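Local coordinates for hypothetical protein Atu3615 (Agrobacterium tumefaciens str. C58, PDB 1ZNP) that is of unknown function but belongs to the cupin superfamily (DUF985), whose members share a beta-barrel fold, at residues W55-D60 against P104-Q109; A69-A74 against A111-D116. All coordinates share one frame; numbering follows the deposited sequence.

Contact 1 (W55-D60 against P104-Q109); sequences WHRVTD and PANCWQ
Q109 and W108 meet H56 and R57 where two antiparallel strands run together. H56 and Q109 form a hydrogen-bonded pair: H56 N gives to Q109 O at 3.0 Å, and Q109 N to H56 O at 2.8 Å. On the side of these two residues, the Q109 chain lies against the imidazole. Its CG sits over one ring face, 3.7 Å from the centroid. The extended chain (chi2 175°) lays the amide almost parallel to the imidazole, beside its NE2 rim. Q109 OE1 is hydrogen-bonded to W65 and Q109 NE2 to E63. R57 CD makes a CH-pi contact over the centre of the W108 six-membered ring, 3.8 Å from its centroid. The guanidinium stands edge-on to the indole, planes 84° apart, with R57 NE 3.3 Å from W108 CZ2. Further along, N106 N bonds V58 O at 2.8 Å, at the type II turn of P104 to C107. Between these links one water joins the two strands. It accepts from V58 N at 2.7 Å and from Q109 NE2, and gives to C107 O. The water therefore links V58 N to C107 O, while the H56 and W108 rings are each covered on one face by a long polar side chain, its CH2 group over the ring.

Contact 2 (A69-A74 against A111-D116); sequences AGAPIA and AESLGD
A74 and E112 form an antiparallel hydrogen-bonded pair, with I73 and S113 as the non-hydrogen-bonded pair beside it. A74 N gives to E112 O at 3.0 Å in a nearly straight bond, 170° at the hydrogen. E112 N returns one to A74 O at 3.2 Å, and L114 N reaches P72 O at 3.0 Å where the strands run out into loops. Among the side chains, L114 contributes much of the apolar surface. With chi1 at -57°, it leans over the P72 carbonyl, and its methyls reach two neighbours: CD1 meets P72 CG at 4.1 Å, while CD2 meets A74 CB at 4.0 Å. E112 bends at chi2 (-107°), which brings OE1 to 3.5 Å from A74 CB. That oxygen is hydrogen-bonded to H76. I73 CG2 touches A111 CB at 4.0 Å. A71 CB packs on the backbone of G115, 3.5 Å from its N. Strand 73-78 lies between 108-113 and 85-89 in the sheet. I73 also reaches T118 and V120 of strand 117-124, whereas A74 and L114 pack on G96 and E95 of the second subunit.

In the fold
The centres of contact 1 and contact 2 are about 20 Å apart, on opposite sides of the centre of the chain. Both use strand 108-113: contact 1 takes its start and contact 2 its end. Along the chain the order is 55-60, 69-74, 104-109, 111-116, so the two contacts interleave. Contact 2 joins strand 108-113 to its sheet neighbour 73-78. Contact 1 joins it to 56-58, which the same sheet does not include and which pairs with 133-135. One strand thus bridges the large sheet and the small one, consistent with the closed barrel of a cupin. Of the two, contact 2 alone touches the second subunit.

Contact 1 (W55-D60 against P104-Q109)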
loop_
_atom_site.group_PDB
_atom_site.type_symbol
_atom_site.label_atom_id
_atom_site.label_comp_id
_atom_site.label_asym_id
_atom_site.label_seq_id
_atom_site.Cartn_x
_atom_site.Cartn_y
_atom_site.Cartn_z
ATOM N N TRP A 55 15.588 -5.984 -4.609
ATOM C CA TRP A 55 14.484 -6.533 -5.396
ATOM C C TRP A 55 14.631 -8.029 -5.647
ATOM O O TRP A 55 15.669 -8.492 -6.128
ATOM C CB TRP A 55 14.370 -5.833 -6.753
ATOM C CG TRP A 55 13.808 -4.440 -6.731
ATOM C CD1 TRP A 55 14.490 -3.288 -6.973
ATOM C CD2 TRP A 55 12.433 -4.057 -6.533
ATOM N NE1 TRP A 55 13.633 -2.209 -6.952
ATOM C CE2 TRP A 55 12.365 -2.649 -6.682
ATOM C CE3 TRP A 55 11.253 -4.763 -6.248
ATOM C CZ2 TRP A 55 11.171 -1.935 -6.557
ATOM C CZ3 TRP A 55 10.055 -4.047 -6.124
ATOM C CH2 TRP A 55 10.029 -2.645 -6.279
ATOM N N HIS A 56 13.576 -8.777 -5.343
ATOM C CA HIS A 56 13.579 -10.221 -5.528
ATOM C C HIS A 56 12.142 -10.709 -5.496
ATOM O O HIS A 56 11.219 -9.939 -5.207
ATOM C CB HIS A 56 14.335 -10.898 -4.388
ATOM C CG HIS A 56 13.699 -10.682 -3.050
ATOM N ND1 HIS A 56 13.739 -9.470 -2.394
ATOM C CD2 HIS A 56 12.948 -11.504 -2.277
ATOM C CE1 HIS A 56 13.040 -9.553 -1.277
ATOM N NE2 HIS A 56 12.549 -10.776 -1.183
ATOM N N ARG A 57 11.958 -11.992 -5.781
ATOM C CA ARG A 57 10.630 -12.573 -5.742
ATOM C C ARG A 57 10.676 -14.067 -5.424
ATOM O O ARG A 57 11.672 -14.748 -5.696
ATOM C CB ARG A 57 9.888 -12.334 -7.070
ATOM C CG ARG A 57 10.437 -13.101 -8.249
ATOM C CD ARG A 57 9.864 -12.608 -9.576
ATOM N NE ARG A 57 10.759 -12.976 -10.675
ATOM C CZ ARG A 57 10.866 -14.198 -11.202
ATOM N NH1 ARG A 57 10.127 -15.205 -10.761
ATOM N NH2 ARG A 57 11.751 -14.421 -12.154
ATOM N N VAL A 58 9.596 -14.542 -4.802
ATOM C CA VAL A 58 9.429 -15.937 -4.460
ATOM C C VAL A 58 8.444 -16.373 -5.538
ATOM O O VAL A 58 7.273 -15.992 -5.517
ATOM C CB VAL A 58 8.830 -16.083 -3.055
ATOM C CG1 VAL A 58 8.722 -17.540 -2.686
ATOM C CG2 VAL A 58 9.702 -15.335 -2.043
ATOM N N THR A 59 8.942 -17.159 -6.490
ATOM C CA THR A 59 8.161 -17.591 -7.645
ATOM C C THR A 59 6.867 -18.352 -7.464
ATOM O O THR A 59 5.917 -18.127 -8.209
ATOM C CB THR A 59 9.023 -18.434 -8.626
ATOM O OG1 THR A 59 9.370 -19.683 -8.012
ATOM C CG2 THR A 59 10.296 -17.687 -9.013
ATOM N N ASP A 60 6.802 -19.237 -6.479
ATOM C CA ASP A 60 5.612 -20.064 -6.312
ATOM C C ASP A 60 4.970 -20.083 -4.940
ATOM O O ASP A 60 4.344 -21.072 -4.550
ATOM C CB ASP A 60 5.971 -21.485 -6.706
ATOM C CG ASP A 60 7.279 -21.948 -6.066
ATOM O OD1 ASP A 60 8.012 -22.716 -6.716
ATOM O OD2 ASP A 60 7.570 -21.552 -4.917
ATOM N N PRO A 104 1.835 -11.070 -2.790
ATOM C CA PRO A 104 1.343 -12.207 -3.565
ATOM C C PRO A 104 2.496 -12.968 -4.228
ATOM O O PRO A 104 3.610 -12.457 -4.328
ATOM C CB PRO A 104 0.382 -11.554 -4.563
ATOM C CG PRO A 104 0.942 -10.199 -4.737
ATOM C CD PRO A 104 1.332 -9.801 -3.339
ATOM N N ALA A 105 2.218 -14.191 -4.666
ATOM C CA ALA A 105 3.217 -15.048 -5.292
ATOM C C ALA A 105 3.790 -14.515 -6.603
ATOM O O ALA A 105 3.085 -13.922 -7.417
ATOM C CB ALA A 105 2.642 -16.441 -5.506
ATOM N N ASN A 106 5.087 -14.745 -6.780
ATOM C CA ASN A 106 5.831 -14.319 -7.953
ATOM C C ASN A 106 5.815 -12.814 -8.181
ATOM O O ASN A 106 6.090 -12.354 -9.283
ATOM C CB ASN A 106 5.312 -15.013 -9.210
ATOM C CG ASN A 106 6.299 -14.932 -10.362
ATOM O OD1 ASN A 106 5.912 -14.921 -11.527
ATOM N ND2 ASN A 106 7.583 -14.883 -10.038
ATOM N N CYS A 107 5.498 -12.045 -7.144
ATOM C CA CYS A 107 5.487 -10.591 -7.269
ATOM C C CYS A 107 6.815 -10.013 -6.788
ATOM O O CYS A 107 7.316 -10.395 -5.734
ATOM C CB CYS A 107 4.354 -10.006 -6.432
ATOM S SG CYS A 107 4.436 -8.211 -6.259
ATOM N N TRP A 108 7.388 -9.094 -7.554
ATOM C CA TRP A 108 8.647 -8.481 -7.161
ATOM C C TRP A 108 8.492 -7.725 -5.840
ATOM O O TRP A 108 7.458 -7.092 -5.594
ATOM C CB TRP A 108 9.141 -7.515 -8.246
ATOM C CG TRP A 108 9.687 -8.186 -9.481
ATOM C CD1 TRP A 108 9.075 -8.295 -10.696
ATOM C CD2 TRP A 108 10.946 -8.850 -9.606
ATOM N NE1 TRP A 108 9.877 -8.984 -11.571
ATOM C CE2 TRP A 108 11.031 -9.337 -10.926
ATOM C CE3 TRP A 108 12.015 -9.080 -8.728
ATOM C CZ2 TRP A 108 12.145 -10.044 -11.395
ATOM C CZ3 TRP A 108 13.124 -9.781 -9.193
ATOM C CH2 TRP A 108 13.178 -10.255 -10.518
ATOM N N GLN A 109 9.525 -7.779 -5.000
ATOM C CA GLN A 109 9.488 -7.103 -3.711
ATOM C C GLN A 109 10.841 -6.611 -3.210
ATOM O O GLN A 109 11.867 -7.246 -3.426
ATOM C CB GLN A 109 8.874 -8.030 -2.662
ATOM C CG GLN A 109 9.651 -9.308 -2.437
ATOM C CD GLN A 109 9.077 -10.147 -1.314
ATOM O OE1 GLN A 109 8.924 -9.673 -0.184
ATOM N NE2 GLN A 109 8.761 -11.404 -1.613
HETATM O O HOH W 1 7.779 -12.629 -4.045
#

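Contact 2 (A69-A74 against A111-D116)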
loop_
_atom_site.group_PDB
_atom_site.type_symbol
_atom_site.label_atom_id
_atom_site.label_comp_id
_atom_site.label_asym_id
_atom_site.label_seq_id
_atom_site.Cartn_x
_atom_site.Cartn_y
_atom_site.Cartn_z
ATOM N N ALA A 69 9.436 -5.134 15.727
ATOM C CA ALA A 69 10.081 -4.083 16.500
ATOM C C ALA A 69 10.892 -3.136 15.632
ATOM O O ALA A 69 11.179 -3.427 14.464
ATOM C CB ALA A 69 10.981 -4.718 17.539
ATOM N N GLY A 70 11.278 -2.004 16.216
ATOM C CA GLY A 70 12.048 -1.023 15.481
ATOM C C GLY A 70 11.161 -0.058 14.710
ATOM O O GLY A 70 9.945 -0.003 14.918
ATOM N N ALA A 71 11.787 0.701 13.819
ATOM C CA ALA A 71 11.107 1.683 12.990
ATOM C C ALA A 71 10.264 0.995 11.928
ATOM O O ALA A 71 10.460 -0.185 11.638
ATOM C CB ALA A 71 12.151 2.601 12.312
ATOM N N PRO A 72 9.298 1.717 11.343
ATOM C CA PRO A 72 8.499 1.048 10.314
ATOM C C PRO A 72 9.351 0.774 9.088
ATOM O O PRO A 72 10.507 1.190 9.018
ATOM C CB PRO A 72 7.373 2.044 10.036
ATOM C CG PRO A 72 7.982 3.376 10.412
ATOM C CD PRO A 72 8.738 3.039 11.673
ATOM N N ILE A 73 8.777 0.077 8.122
ATOM C CA ILE A 73 9.487 -0.252 6.903
ATOM C C ILE A 73 8.698 0.180 5.680
ATOM O O ILE A 73 7.476 0.305 5.719
ATOM C CB ILE A 73 9.753 -1.792 6.814
ATOM C CG1 ILE A 73 11.174 -2.107 7.288
ATOM C CG2 ILE A 73 9.504 -2.312 5.392
ATOM C CD1 ILE A 73 11.521 -3.583 7.245
ATOM N N ALA A 74 9.416 0.434 4.592
ATOM C CA ALA A 74 8.769 0.780 3.345
ATOM C C ALA A 74 8.904 -0.496 2.510
ATOM O O ALA A 74 10.015 -0.916 2.165
ATOM C CB ALA A 74 9.472 1.919 2.690
ATOM N N ALA A 111 12.516 -3.808 0.154
ATOM C CA ALA A 111 12.167 -3.044 1.328
ATOM C C ALA A 111 13.365 -2.337 1.942
ATOM O O ALA A 111 14.510 -2.601 1.594
ATOM C CB ALA A 111 11.518 -3.964 2.355
ATOM N N GLU A 112 13.085 -1.418 2.853
ATOM C CA GLU A 112 14.125 -0.680 3.543
ATOM C C GLU A 112 13.562 -0.197 4.873
ATOM O O GLU A 112 12.367 0.083 4.988
ATOM C CB GLU A 112 14.598 0.512 2.699
ATOM C CG GLU A 112 13.496 1.480 2.346
ATOM C CD GLU A 112 13.053 1.409 0.878
ATOM O OE1 GLU A 112 12.217 2.264 0.488
ATOM O OE2 GLU A 112 13.530 0.522 0.125
ATOM N N SER A 113 14.420 -0.134 5.880
ATOM C CA SER A 113 14.017 0.330 7.198
ATOM C C SER A 113 13.956 1.855 7.151
ATOM O O SER A 113 14.745 2.487 6.449
ATOM C CB SER A 113 15.040 -0.121 8.249
ATOM O OG SER A 113 14.701 0.364 9.533
ATOM N N LEU A 114 13.025 2.449 7.888
ATOM C CA LEU A 114 12.901 3.899 7.902
ATOM C C LEU A 114 13.576 4.512 9.122
ATOM O O LEU A 114 13.434 5.699 9.394
ATOM C CB LEU A 114 11.427 4.298 7.853
ATOM C CG LEU A 114 10.700 3.724 6.637
ATOM C CD1 LEU A 114 9.251 4.161 6.635
ATOM C CD2 LEU A 114 11.385 4.187 5.366
ATOM N N GLY A 115 14.316 3.690 9.854
ATOM C CA GLY A 115 15.021 4.162 11.027
ATOM C C GLY A 115 16.314 3.386 11.167
ATOM O O GLY A 115 16.939 3.028 10.165
ATOM N N ASP A 116 16.712 3.107 12.402
ATOM C CA ASP A 116 17.945 2.377 12.666
ATOM C C ASP A 116 17.829 0.898 12.346
ATOM O O ASP A 116 18.784 0.277 11.882
ATOM C CB ASP A 116 18.343 2.572 14.123
ATOM C CG ASP A 116 18.683 4.014 14.431
ATOM O OD1 ASP A 116 18.788 4.369 15.624
ATOM O OD2 ASP A 116 18.850 4.795 13.465
#